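Local coordinates for protein ribokinase (Giardia lamblia, PDB 6WHJ) that probably catalyses the ATP- and magnesium-dependent phosphorylation of D-ribose at O-5, giving D-ribose 5-phosphate, at residues L140-C145 with S279-L284; S168-F173 with S296-I301; E203-G208 with V223-S228; V236-G241 with R246-K251. All blocks are in the same frame, centred on the assembly; numbering follows the deposited sequence.

From the N terminus, strand 140-143 comes first and strand 170-173 second; the two are parallel neighbours in the large sheet. Interaction 1 closes the loop from 140-145 to helix 272-287, and interaction 2 the one from 168-173 to the 296-301 turn, so these loops cross. Interactions 3 and 4 are nested inside both and follow in series. Interaction 3 pairs helices 198-205 and 216-228; interaction 4 closes the hairpin 235-239/245-249 at the antiparallel end of the sheet. Side chains join them: Phe-280 packs on Leu-237, Ile-301 on Ile-247, and Val-223 on Phe-238. Interactions 1 and 3 do not touch, with nearest atoms about 7 Å apart.

Interaction 1 of 4, residues L140-C145 with S279-L284; sequences LVVMQC and SFCVRL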
loop_
_atom_site.group_PDB
_atom_site.type_symbol
_atom_site.label_atom_id
_atom_site.label_comp_id
_atom_site.label_asym_id
_atom_site.label_seq_id
_atom_site.Cartn_x
_atom_site.Cartn_y
_atom_site.Cartn_z
ATOM N N LEU B 140 3.850 0.466 34.706
ATOM C CA LEU B 140 3.144 1.137 33.633
ATOM C C LEU B 140 2.524 0.120 32.687
ATOM O O LEU B 140 3.123 -0.920 32.389
ATOM C CB LEU B 140 4.086 2.048 32.842
ATOM C CG LEU B 140 4.811 3.136 33.623
ATOM C CD1 LEU B 140 5.708 3.915 32.667
ATOM C CD2 LEU B 140 3.798 4.050 34.311
ATOM N N VAL B 141 1.326 0.433 32.207
ATOM C CA VAL B 141 0.707 -0.296 31.114
ATOM C C VAL B 141 0.305 0.733 30.067
ATOM O O VAL B 141 -0.224 1.793 30.415
ATOM C CB VAL B 141 -0.492 -1.148 31.581
ATOM C CG1 VAL B 141 -1.558 -0.304 32.242
ATOM C CG2 VAL B 141 -1.072 -1.917 30.403
ATOM N N VAL B 142 0.598 0.442 28.791
ATOM C CA VAL B 142 0.484 1.406 27.697
ATOM C C VAL B 142 -0.404 0.829 26.602
ATOM O O VAL B 142 -0.261 -0.340 26.223
ATOM C CB VAL B 142 1.864 1.782 27.114
ATOM C CG1 VAL B 142 1.744 2.974 26.186
ATOM C CG2 VAL B 142 2.859 2.072 28.221
ATOM N N MET B 143 -1.315 1.654 26.083
ATOM C CA MET B 143 -2.206 1.247 25.005
ATOM C C MET B 143 -2.342 2.390 24.009
ATOM O O MET B 143 -2.112 3.556 24.340
ATOM C CB MET B 143 -3.596 0.863 25.526
ATOM C CG MET B 143 -3.604 -0.273 26.530
ATOM S SD MET B 143 -5.263 -0.882 26.869
ATOM C CE MET B 143 -5.704 -1.633 25.299
ATOM N N GLN B 144 -2.731 2.035 22.779
ATOM C CA GLN B 144 -2.979 2.991 21.704
ATOM C C GLN B 144 -4.356 2.752 21.097
ATOM O O GLN B 144 -5.286 2.350 21.801
ATOM C CB GLN B 144 -1.911 2.897 20.620
ATOM C CG GLN B 144 -0.491 2.956 21.126
ATOM C CD GLN B 144 -0.023 1.639 21.682
ATOM O OE1 GLN B 144 -0.477 0.579 21.255
ATOM N NE2 GLN B 144 0.896 1.691 22.633
ATOM N N CYS B 145 -4.497 2.982 19.791
ATOM C CA CYS B 145 -5.792 2.859 19.128
ATOM C C CYS B 145 -5.700 2.017 17.859
ATOM O O CYS B 145 -6.430 2.263 16.894
ATOM C CB CYS B 145 -6.356 4.237 18.794
ATOM S SG CYS B 145 -6.743 5.266 20.223
ATOM N N SER B 279 10.240 6.266 25.372
ATOM C CA SER B 279 11.242 6.829 26.269
ATOM C C SER B 279 10.600 7.458 27.498
ATOM O O SER B 279 11.084 7.273 28.622
ATOM C CB SER B 279 12.087 7.861 25.531
ATOM O OG SER B 279 12.617 7.292 24.359
ATOM N N PHE B 280 9.483 8.169 27.303
ATOM C CA PHE B 280 8.745 8.741 28.424
ATOM C C PHE B 280 8.384 7.662 29.438
ATOM O O PHE B 280 8.532 7.860 30.649
ATOM C CB PHE B 280 7.483 9.437 27.905
ATOM C CG PHE B 280 6.608 9.994 28.981
ATOM C CD1 PHE B 280 7.015 11.086 29.735
ATOM C CD2 PHE B 280 5.394 9.381 29.290
ATOM C CE1 PHE B 280 6.203 11.598 30.745
ATOM C CE2 PHE B 280 4.574 9.879 30.305
ATOM C CZ PHE B 280 4.983 10.993 31.036
ATOM N N CYS B 281 7.934 6.498 28.958
ATOM C CA CYS B 281 7.574 5.417 29.868
ATOM C C CYS B 281 8.801 4.837 30.559
ATOM O O CYS B 281 8.743 4.506 31.750
ATOM C CB CYS B 281 6.813 4.327 29.119
ATOM S SG CYS B 281 5.154 4.836 28.640
ATOM N N VAL B 282 9.914 4.691 29.833
ATOM C CA VAL B 282 11.128 4.166 30.455
ATOM C C VAL B 282 11.552 5.052 31.620
ATOM O O VAL B 282 11.746 4.574 32.743
ATOM C CB VAL B 282 12.254 4.016 29.415
ATOM C CG1 VAL B 282 13.600 3.846 30.104
ATOM C CG2 VAL B 282 11.972 2.823 28.525
ATOM N N ARG B 283 11.676 6.362 31.373
ATOM C CA ARG B 283 12.100 7.287 32.424
ATOM C C ARG B 283 11.054 7.421 33.521
ATOM O O ARG B 283 11.408 7.584 34.692
ATOM C CB ARG B 283 12.399 8.661 31.836
ATOM C CG ARG B 283 13.232 9.552 32.737
ATOM C CD ARG B 283 14.564 8.918 33.064
ATOM N NE ARG B 283 15.281 9.700 34.064
ATOM C CZ ARG B 283 15.763 9.215 35.204
ATOM N NH1 ARG B 283 15.633 7.925 35.497
ATOM N NH2 ARG B 283 16.398 10.025 36.039
ATOM N N LEU B 284 9.771 7.362 33.165
ATOM C CA LEU B 284 8.720 7.405 34.172
ATOM C C LEU B 284 8.838 6.217 35.109
ATOM O O LEU B 284 8.805 6.369 36.336
ATOM C CB LEU B 284 7.358 7.432 33.491
ATOM C CG LEU B 284 6.144 7.878 34.290
ATOM C CD1 LEU B 284 6.434 9.205 34.956
ATOM C CD2 LEU B 284 4.958 8.012 33.348
#
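Leu-140 CG is anti to its own carbonyl carbon (chi1 -58°) and chi2 is extended at 179°, which carries CD1 out to Cys-281 and Leu-284 on the helix. Cys-281 also holds its SG beside the backbone N, and this turns the sulfur to Val-142. CD1 of Leu-140 touches both helix residues: it lies 3.7 Å from Cys-281 CB and 4.0 Å from Leu-284 CB, so one methyl spans two residues three positions apart on the same helical face. On the strand, Val-142 follows Leu-140 on that side and sends CG2 to within 3.6 Å of Cys-281 SG. This is apolar packing of a helix on a strand, as in the alpha/beta Rossmann-like core of the PfkB carbohydrate kinases: helix 272-287 runs nearly antiparallel to strand 140-143 (169° between the short axes), with 9.9 Å between the axes at closest approach. All four touching residues are buried. Backbone bonds to Val-10 on one flank of the strand and to Arg-170 and Val-172 on the other fix it inside the sheet. The side chain of Val-142 comes about 7 Å from Gly-45, a predicted substrate-binding residue, and about 8 Å from the side chain of Asp-274, the predicted proton acceptor.

Interaction 2 of 4, residues S168-F173 with S296-I301; sequences SLRFVF and SALNDI
The guanidinium of Arg-170 and the side-chain amide of Asn-299 lie nearly parallel, their planes 10° apart, while the two side chains cross at about a right angle. Asn-299 OD1, Leu-298 CB and Ser-296 CA all approach the guanidinium obliquely. NH2 gives OD1 of Asn-299 only a weak hydrogen bond, 3.4 Å long and bent to 142° at the hydrogen. The firmer bonds of the group are made near its own strand: NH1 donates to Leu-169 O at 3.1 Å, and that oxygen, lying in the guanidinium plane, receives it from above its own carbonyl plane. NH1 also bonds Ser-167 O, so two carbonyls of the chain just before the strand limit rotation of the group. Chi1 of -68° sets CG of Arg-170 anti to the carbonyl carbon and beside the backbone N, 3.8 Å from Leu-298 CD1, and the bend at chi2 redirects the chain beyond CG. Asn-299 and Ser-296 lie toward the more exposed side, whereas Arg-170 and Leu-298 are buried. The contact is plain structural packing away from the predicted sites: strand 170-173, next to strand 140-143 in the sheet, meets the 3-10 turn that links helix 272-287 to helix 301-318, whose N-cap is Asp-300.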
loop_
_atom_site.group_PDB
_atom_site.type_symbol
_atom_site.label_atom_id
_atom_site.label_comp_id
_atom_site.label_asym_id
_atom_site.label_seq_id
_atom_site.Cartn_x
_atom_site.Cartn_y
_atom_site.Cartn_z
ATOM N N SER B 168 0.491 0.804 42.524
ATOM C CA SER B 168 1.604 1.451 41.853
ATOM C C SER B 168 1.459 1.452 40.336
ATOM O O SER B 168 2.222 2.146 39.652
ATOM C CB SER B 168 2.916 0.784 42.265
ATOM O OG SER B 168 2.860 -0.610 42.049
ATOM N N LEU B 169 0.474 0.734 39.801
ATOM C CA LEU B 169 0.290 0.636 38.360
ATOM C C LEU B 169 -0.350 1.914 37.826
ATOM O O LEU B 169 -1.330 2.411 38.393
ATOM C CB LEU B 169 -0.587 -0.567 38.024
ATOM C CG LEU B 169 -0.948 -0.710 36.549
ATOM C CD1 LEU B 169 0.292 -0.956 35.732
ATOM C CD2 LEU B 169 -1.934 -1.817 36.366
ATOM N N ARG B 170 0.229 2.465 36.760
ATOM C CA ARG B 170 -0.309 3.629 36.072
ATOM C C ARG B 170 -0.615 3.257 34.626
ATOM O O ARG B 170 0.165 2.546 33.983
ATOM C CB ARG B 170 0.672 4.803 36.109
ATOM C CG ARG B 170 0.870 5.368 37.485
ATOM C CD ARG B 170 -0.345 6.033 38.067
ATOM N NE ARG B 170 -0.015 6.550 39.394
ATOM C CZ ARG B 170 -0.144 5.858 40.525
ATOM N NH1 ARG B 170 -0.631 4.621 40.503
ATOM N NH2 ARG B 170 0.205 6.408 41.681
ATOM N N PHE B 171 -1.756 3.718 34.125
ATOM C CA PHE B 171 -2.182 3.484 32.746
ATOM C C PHE B 171 -1.842 4.720 31.907
ATOM O O PHE B 171 -2.387 5.806 32.135
ATOM C CB PHE B 171 -3.676 3.173 32.718
ATOM C CG PHE B 171 -4.254 2.928 31.343
ATOM C CD1 PHE B 171 -3.453 2.572 30.270
ATOM C CD2 PHE B 171 -5.630 3.012 31.145
ATOM C CE1 PHE B 171 -4.007 2.335 29.019
ATOM C CE2 PHE B 171 -6.188 2.774 29.907
ATOM C CZ PHE B 171 -5.373 2.436 28.839
ATOM N N VAL B 172 -0.930 4.548 30.947
ATOM C CA VAL B 172 -0.577 5.574 29.973
ATOM C C VAL B 172 -1.292 5.246 28.668
ATOM O O VAL B 172 -1.050 4.189 28.070
ATOM C CB VAL B 172 0.941 5.652 29.752
ATOM C CG1 VAL B 172 1.281 6.783 28.745
ATOM C CG2 VAL B 172 1.673 5.826 31.087
ATOM N N PHE B 173 -2.169 6.152 28.227
ATOM C CA PHE B 173 -2.951 5.982 27.010
ATOM C C PHE B 173 -2.523 7.011 25.970
ATOM O O PHE B 173 -2.677 8.218 26.180
ATOM C CB PHE B 173 -4.447 6.090 27.316
ATOM C CG PHE B 173 -5.339 5.940 26.104
ATOM C CD1 PHE B 173 -5.123 4.935 25.176
ATOM C CD2 PHE B 173 -6.428 6.780 25.924
ATOM C CE1 PHE B 173 -5.951 4.795 24.065
ATOM C CE2 PHE B 173 -7.258 6.643 24.827
ATOM C CZ PHE B 173 -7.018 5.640 23.892
ATOM N N SER B 296 4.135 6.899 44.151
ATOM C CA SER B 296 3.363 8.131 44.231
ATOM C C SER B 296 4.177 9.334 43.779
ATOM O O SER B 296 3.643 10.451 43.744
ATOM C CB SER B 296 2.846 8.343 45.654
ATOM O OG SER B 296 3.913 8.461 46.580
ATOM N N ALA B 297 5.465 9.137 43.477
ATOM C CA ALA B 297 6.226 10.145 42.752
ATOM C C ALA B 297 5.624 10.387 41.379
ATOM O O ALA B 297 5.797 11.470 40.807
ATOM C CB ALA B 297 7.685 9.720 42.616
ATOM N N LEU B 298 4.936 9.390 40.824
ATOM C CA LEU B 298 4.279 9.581 39.538
ATOM C C LEU B 298 3.055 10.481 39.641
ATOM O O LEU B 298 2.388 10.705 38.624
ATOM C CB LEU B 298 3.891 8.234 38.933
ATOM C CG LEU B 298 5.043 7.230 38.797
ATOM C CD1 LEU B 298 4.592 5.962 38.091
ATOM C CD2 LEU B 298 6.257 7.828 38.126
ATOM N N ASN B 299 2.735 10.981 40.833
ATOM C CA ASN B 299 1.665 11.949 41.029
ATOM C C ASN B 299 2.173 13.390 41.065
ATOM O O ASN B 299 1.367 14.309 41.216
ATOM C CB ASN B 299 0.916 11.653 42.329
ATOM C CG ASN B 299 0.206 10.311 42.311
ATOM O OD1 ASN B 299 -0.075 9.742 41.250
ATOM N ND2 ASN B 299 -0.078 9.789 43.502
ATOM N N ASP B 300 3.489 13.595 40.958
ATOM C CA ASP B 300 4.134 14.904 41.000
ATOM C C ASP B 300 4.381 15.404 39.580
ATOM O O ASP B 300 4.934 14.675 38.749
ATOM C CB ASP B 300 5.453 14.817 41.774
ATOM C CG ASP B 300 6.200 16.158 41.859
ATOM O OD1 ASP B 300 5.738 17.170 41.285
ATOM O OD2 ASP B 300 7.282 16.195 42.493
ATOM N N ILE B 301 3.975 16.650 39.304
ATOM C CA ILE B 301 4.077 17.153 37.936
ATOM C C ILE B 301 5.533 17.362 37.543
ATOM O O ILE B 301 5.880 17.262 36.363
ATOM C CB ILE B 301 3.261 18.442 37.746
ATOM C CG1 ILE B 301 3.075 18.717 36.253
ATOM C CG2 ILE B 301 3.967 19.618 38.387
ATOM C CD1 ILE B 301 2.288 19.961 35.949
#

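Interaction 3 of 4, residues E203-G208 with V223-S228; sequences EISGTG and VEKMSS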
loop_
_atom_site.group_PDB
_atom_site.type_symbol
_atom_site.label_atom_id
_atom_site.label_comp_id
_atom_site.label_asym_id
_atom_site.label_seq_id
_atom_site.Cartn_x
_atom_site.Cartn_y
_atom_site.Cartn_z
ATOM N N GLU B 203 -9.819 16.320 18.235
ATOM C CA GLU B 203 -10.842 15.437 17.694
ATOM C C GLU B 203 -11.601 14.698 18.785
ATOM O O GLU B 203 -12.783 14.387 18.603
ATOM C CB GLU B 203 -10.218 14.426 16.729
ATOM C CG GLU B 203 -9.670 15.046 15.455
ATOM C CD GLU B 203 -10.665 14.969 14.305
ATOM O OE1 GLU B 203 -11.894 14.982 14.571
ATOM O OE2 GLU B 203 -10.223 14.893 13.136
ATOM N N ILE B 204 -10.979 14.472 19.949
ATOM C CA ILE B 204 -11.662 13.732 21.008
ATOM C C ILE B 204 -12.616 14.602 21.809
ATOM O O ILE B 204 -13.452 14.063 22.540
ATOM C CB ILE B 204 -10.580 13.045 21.877
ATOM C CG1 ILE B 204 -9.872 11.937 21.086
ATOM C CG2 ILE B 204 -11.124 12.428 23.161
ATOM C CD1 ILE B 204 -8.633 11.360 21.768
ATOM N N SER B 205 -12.598 15.918 21.606
ATOM C CA SER B 205 -13.511 16.824 22.290
ATOM C C SER B 205 -14.647 17.343 21.419
ATOM O O SER B 205 -15.652 17.817 21.962
ATOM C CB SER B 205 -12.744 18.017 22.873
ATOM O OG SER B 205 -11.887 17.573 23.913
ATOM N N GLY B 206 -14.514 17.299 20.096
ATOM C CA GLY B 206 -15.566 17.757 19.205
ATOM C C GLY B 206 -15.143 18.778 18.167
ATOM O O GLY B 206 -16.002 19.242 17.404
ATOM N N THR B 207 -13.872 19.154 18.077
ATOM C CA THR B 207 -13.420 20.147 17.113
ATOM C C THR B 207 -12.567 19.476 16.038
ATOM O O THR B 207 -12.357 18.262 16.039
ATOM C CB THR B 207 -12.646 21.260 17.823
ATOM O OG1 THR B 207 -13.021 21.289 19.206
ATOM C CG2 THR B 207 -12.962 22.605 17.198
ATOM N N GLY B 208 -12.071 20.287 15.109
ATOM C CA GLY B 208 -11.231 19.790 14.038
ATOM C C GLY B 208 -9.861 20.438 14.011
ATOM O O GLY B 208 -8.852 19.762 14.237
ATOM N N VAL B 223 -8.391 19.902 28.723
ATOM C CA VAL B 223 -8.073 19.132 29.925
ATOM C C VAL B 223 -9.320 18.964 30.779
ATOM O O VAL B 223 -9.549 17.905 31.378
ATOM C CB VAL B 223 -6.938 19.809 30.719
ATOM C CG1 VAL B 223 -6.704 19.092 32.034
ATOM C CG2 VAL B 223 -5.654 19.860 29.892
ATOM N N GLU B 224 -10.156 20.004 30.825
ATOM C CA GLU B 224 -11.404 19.968 31.584
ATOM C C GLU B 224 -12.310 18.849 31.098
ATOM O O GLU B 224 -12.813 18.044 31.890
ATOM C CB GLU B 224 -12.115 21.302 31.398
ATOM C CG GLU B 224 -12.591 22.028 32.600
ATOM C CD GLU B 224 -13.075 23.405 32.197
ATOM O OE1 GLU B 224 -13.603 23.533 31.072
ATOM O OE2 GLU B 224 -12.919 24.362 32.981
ATOM N N LYS B 225 -12.528 18.792 29.784
ATOM C CA LYS B 225 -13.407 17.789 29.198
ATOM C C LYS B 225 -12.846 16.388 29.395
ATOM O O LYS B 225 -13.588 15.456 29.724
ATOM C CB LYS B 225 -13.608 18.088 27.711
ATOM C CG LYS B 225 -14.382 17.043 26.951
ATOM C CD LYS B 225 -15.857 17.061 27.296
ATOM C CE LYS B 225 -16.571 15.891 26.638
ATOM N NZ LYS B 225 -18.014 15.868 26.996
ATOM N N MET B 226 -11.530 16.233 29.235
ATOM C CA MET B 226 -10.914 14.918 29.370
ATOM C C MET B 226 -11.072 14.374 30.781
ATOM O O MET B 226 -11.253 13.168 30.980
ATOM C CB MET B 226 -9.432 15.007 29.015
ATOM C CG MET B 226 -9.055 14.187 27.826
ATOM S SD MET B 226 -9.260 15.133 26.323
ATOM C CE MET B 226 -7.740 16.092 26.383
ATOM N N SER B 227 -10.946 15.247 31.769
ATOM C CA SER B 227 -11.003 14.879 33.170
ATOM C C SER B 227 -12.420 14.739 33.709
ATOM O O SER B 227 -12.607 14.084 34.737
ATOM C CB SER B 227 -10.220 15.920 33.976
ATOM O OG SER B 227 -10.701 16.044 35.303
ATOM N N SER B 228 -13.425 15.281 33.014
ATOM C CA SER B 228 -14.746 15.436 33.619
ATOM C C SER B 228 -15.389 14.112 34.019
ATOM O O SER B 228 -16.125 14.061 35.012
ATOM C CB SER B 228 -15.668 16.182 32.655
ATOM O OG SER B 228 -15.784 15.490 31.422
#
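Lys-225 comes up to Ser-205 with its aliphatic part. From CB, which points toward the other helix, chi1 of 174° sets CG anti to the backbone N, and CG meets Ser-205 OG at 4.0 Å. The chain then bends at chi2 (73°) and runs on extended through CD and CE. It carries NZ away from the serine: Lys-225 NZ lies 7.1 Å from Ser-205 OG, too far for a bond. Met-226, next in the helix, brings SD to 4.3 Å from the same Ser-205 OG, from a direction roughly at right angles to Lys-225 CG; the serine oxygen faces both residues without a hydrogen bond to either. Behind Lys-225, its carbonyl O takes Ser-228 OG at 2.8 Å and, at longer range, Ser-228 N, both from the same face of the carbonyl plane. The contact buries 131 Å² and is partly exposed: Lys-225 is at the surface, while Met-226 turns inward onto Phe-194 and Leu-188. This is peripheral helix-helix packing in the PfkB kinase fold, where helix 198-205 lies beside helix 216-228, with the side chain of Met-226 about 10 Å from that of Asn-197 of the predicted ATP site.

Interaction 4 of 4, residues V236-G241 with R246-K251; sequences VLFTLG and RIVQTK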
loop_
_atom_site.group_PDB
_atom_site.type_symbol
_atom_site.label_atom_id
_atom_site.label_comp_id
_atom_site.label_asym_id
_atom_site.label_seq_id
_atom_site.Cartn_x
_atom_site.Cartn_y
_atom_site.Cartn_z
ATOM N N VAL B 236 -2.408 15.287 31.562
ATOM C CA VAL B 236 -2.486 15.226 30.111
ATOM C C VAL B 236 -1.155 15.737 29.595
ATOM O O VAL B 236 -0.766 16.874 29.892
ATOM C CB VAL B 236 -3.646 16.065 29.559
ATOM C CG1 VAL B 236 -3.676 15.983 28.039
ATOM C CG2 VAL B 236 -4.963 15.611 30.158
ATOM N N LEU B 237 -0.444 14.894 28.854
ATOM C CA LEU B 237 0.797 15.285 28.193
ATOM C C LEU B 237 0.438 15.592 26.745
ATOM O O LEU B 237 0.261 14.677 25.937
ATOM C CB LEU B 237 1.825 14.162 28.273
ATOM C CG LEU B 237 3.322 14.446 28.084
ATOM C CD1 LEU B 237 4.127 13.197 28.484
ATOM C CD2 LEU B 237 3.682 14.916 26.694
ATOM N N PHE B 238 0.366 16.877 26.405
ATOM C CA PHE B 238 0.108 17.286 25.027
ATOM C C PHE B 238 1.404 17.199 24.240
ATOM O O PHE B 238 2.416 17.778 24.641
ATOM C CB PHE B 238 -0.426 18.710 24.956
ATOM C CG PHE B 238 -1.814 18.876 25.476
ATOM C CD1 PHE B 238 -2.901 18.647 24.656
ATOM C CD2 PHE B 238 -2.036 19.304 26.781
ATOM C CE1 PHE B 238 -4.188 18.817 25.133
ATOM C CE2 PHE B 238 -3.316 19.475 27.261
ATOM C CZ PHE B 238 -4.397 19.228 26.437
ATOM N N THR B 239 1.377 16.450 23.145
ATOM C CA THR B 239 2.472 16.413 22.187
ATOM C C THR B 239 2.248 17.469 21.120
ATOM O O THR B 239 1.210 17.477 20.456
ATOM C CB THR B 239 2.590 15.031 21.546
ATOM O OG1 THR B 239 3.243 14.143 22.461
ATOM C CG2 THR B 239 3.350 15.105 20.232
ATOM N N LEU B 240 3.229 18.350 20.943
ATOM C CA LEU B 240 3.053 19.524 20.099
ATOM C C LEU B 240 4.053 19.543 18.951
ATOM O O LEU B 240 4.278 20.594 18.342
ATOM C CB LEU B 240 3.181 20.786 20.948
ATOM C CG LEU B 240 2.146 20.879 22.073
ATOM C CD1 LEU B 240 2.253 22.211 22.810
ATOM C CD2 LEU B 240 0.724 20.640 21.552
ATOM N N GLY B 241 4.643 18.393 18.635
ATOM C CA GLY B 241 5.558 18.304 17.510
ATOM C C GLY B 241 6.767 19.189 17.725
ATOM O O GLY B 241 7.405 19.158 18.782
ATOM N N ARG B 246 3.603 19.576 26.477
ATOM C CA ARG B 246 2.944 20.376 27.501
ATOM C C ARG B 246 2.258 19.428 28.466
ATOM O O ARG B 246 1.391 18.651 28.054
ATOM C CB ARG B 246 1.932 21.332 26.876
ATOM C CG ARG B 246 2.386 22.762 26.860
ATOM C CD ARG B 246 2.212 23.368 28.223
ATOM N NE ARG B 246 0.804 23.486 28.581
ATOM C CZ ARG B 246 0.107 24.618 28.520
ATOM N NH1 ARG B 246 0.690 25.736 28.108
ATOM N NH2 ARG B 246 -1.173 24.636 28.880
ATOM N N ILE B 247 2.652 19.483 29.733
ATOM C CA ILE B 247 2.053 18.664 30.780
ATOM C C ILE B 247 1.099 19.545 31.570
ATOM O O ILE B 247 1.504 20.583 32.105
ATOM C CB ILE B 247 3.124 18.054 31.694
ATOM C CG1 ILE B 247 4.082 17.197 30.875
ATOM C CG2 ILE B 247 2.476 17.222 32.789
ATOM C CD1 ILE B 247 5.355 16.874 31.593
ATOM N N VAL B 248 -0.159 19.134 31.654
ATOM C CA VAL B 248 -1.165 19.843 32.432
ATOM C C VAL B 248 -1.718 18.886 33.468
ATOM O O VAL B 248 -2.122 17.768 33.128
ATOM C CB VAL B 248 -2.294 20.406 31.552
ATOM C CG1 VAL B 248 -3.268 21.215 32.394
ATOM C CG2 VAL B 248 -1.721 21.263 30.435
ATOM N N GLN B 249 -1.732 19.323 34.726
ATOM C CA GLN B 249 -2.348 18.554 35.799
ATOM C C GLN B 249 -3.855 18.763 35.778
ATOM O O GLN B 249 -4.328 19.878 35.553
ATOM C CB GLN B 249 -1.807 19.001 37.154
ATOM C CG GLN B 249 -2.128 18.038 38.278
ATOM C CD GLN B 249 -1.289 18.290 39.505
ATOM O OE1 GLN B 249 -0.534 19.258 39.567
ATOM N NE2 GLN B 249 -1.371 17.385 40.471
ATOM N N THR B 250 -4.613 17.697 36.021
ATOM C CA THR B 250 -6.057 17.858 36.156
ATOM C C THR B 250 -6.403 18.586 37.461
ATOM O O THR B 250 -5.610 18.647 38.401
ATOM C CB THR B 250 -6.762 16.500 36.106
ATOM O OG1 THR B 250 -6.294 15.667 37.172
ATOM C CG2 THR B 250 -6.498 15.798 34.770
ATOM N N LYS B 251 -7.593 19.197 37.474
ATOM C CA LYS B 251 -8.178 19.883 38.634
ATOM C C LYS B 251 -7.490 21.207 38.959
ATOM O O LYS B 251 -8.171 22.222 39.128
ATOM C CB LYS B 251 -8.162 19.009 39.899
ATOM C CG LYS B 251 -8.724 17.590 39.744
ATOM C CD LYS B 251 -10.133 17.570 39.173
ATOM C CE LYS B 251 -10.557 16.139 38.844
ATOM N NZ LYS B 251 -11.424 16.069 37.630
#
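Phe-238 meets Val-248 across the hairpin at the edge of its ring, where CE2 comes 4.0 Å from Val-248 CG2. Over one face of the ring lies Val-236 of its own strand, whose CG1 sits 3.6 Å above the ring plane and is offset toward the rim. With chi1 at -70°, CG stands beside the backbone N, and the ring leans back along the strand to these two valines. Phe-238, Val-236 and Val-248 thus share the face of the sheet that helix 216-228 covers through Val-223. On the reverse face Leu-237 CG and Ile-247 CG1 pack at 4.0 Å, and Ile-247 continues onto Ile-304 and Ala-308 of helix 301-318. Two hydrogen-bonded antiparallel pairs, Val-236 with Val-248 and Phe-238 with Arg-246, enclose the non-hydrogen-bonded pair Leu-237 with Ile-247. The bonds from Val-236 N to Val-248 O and from Val-248 N to Val-236 O are both 2.9 Å and nearly straight. In the second pair Arg-246 N reaches Phe-238 O at 2.8 Å, bent to 142°. Arg-246 CG is 4.1 Å from Leu-240 CD1; beyond CG, bends at chi2 and chi3 turn the guanidinium so that Val-248 CG2 lies at its edge and NH1 makes a salt bridge to Asp-216. Leu-240 and its neighbours Thr-239 and Gly-241 belong to the predicted ATP site. Mutual backbone bonding with apolar packing on both faces implies a firmly registered hairpin, from whose end the predicted nucleotide-binding turn leaves the sheet.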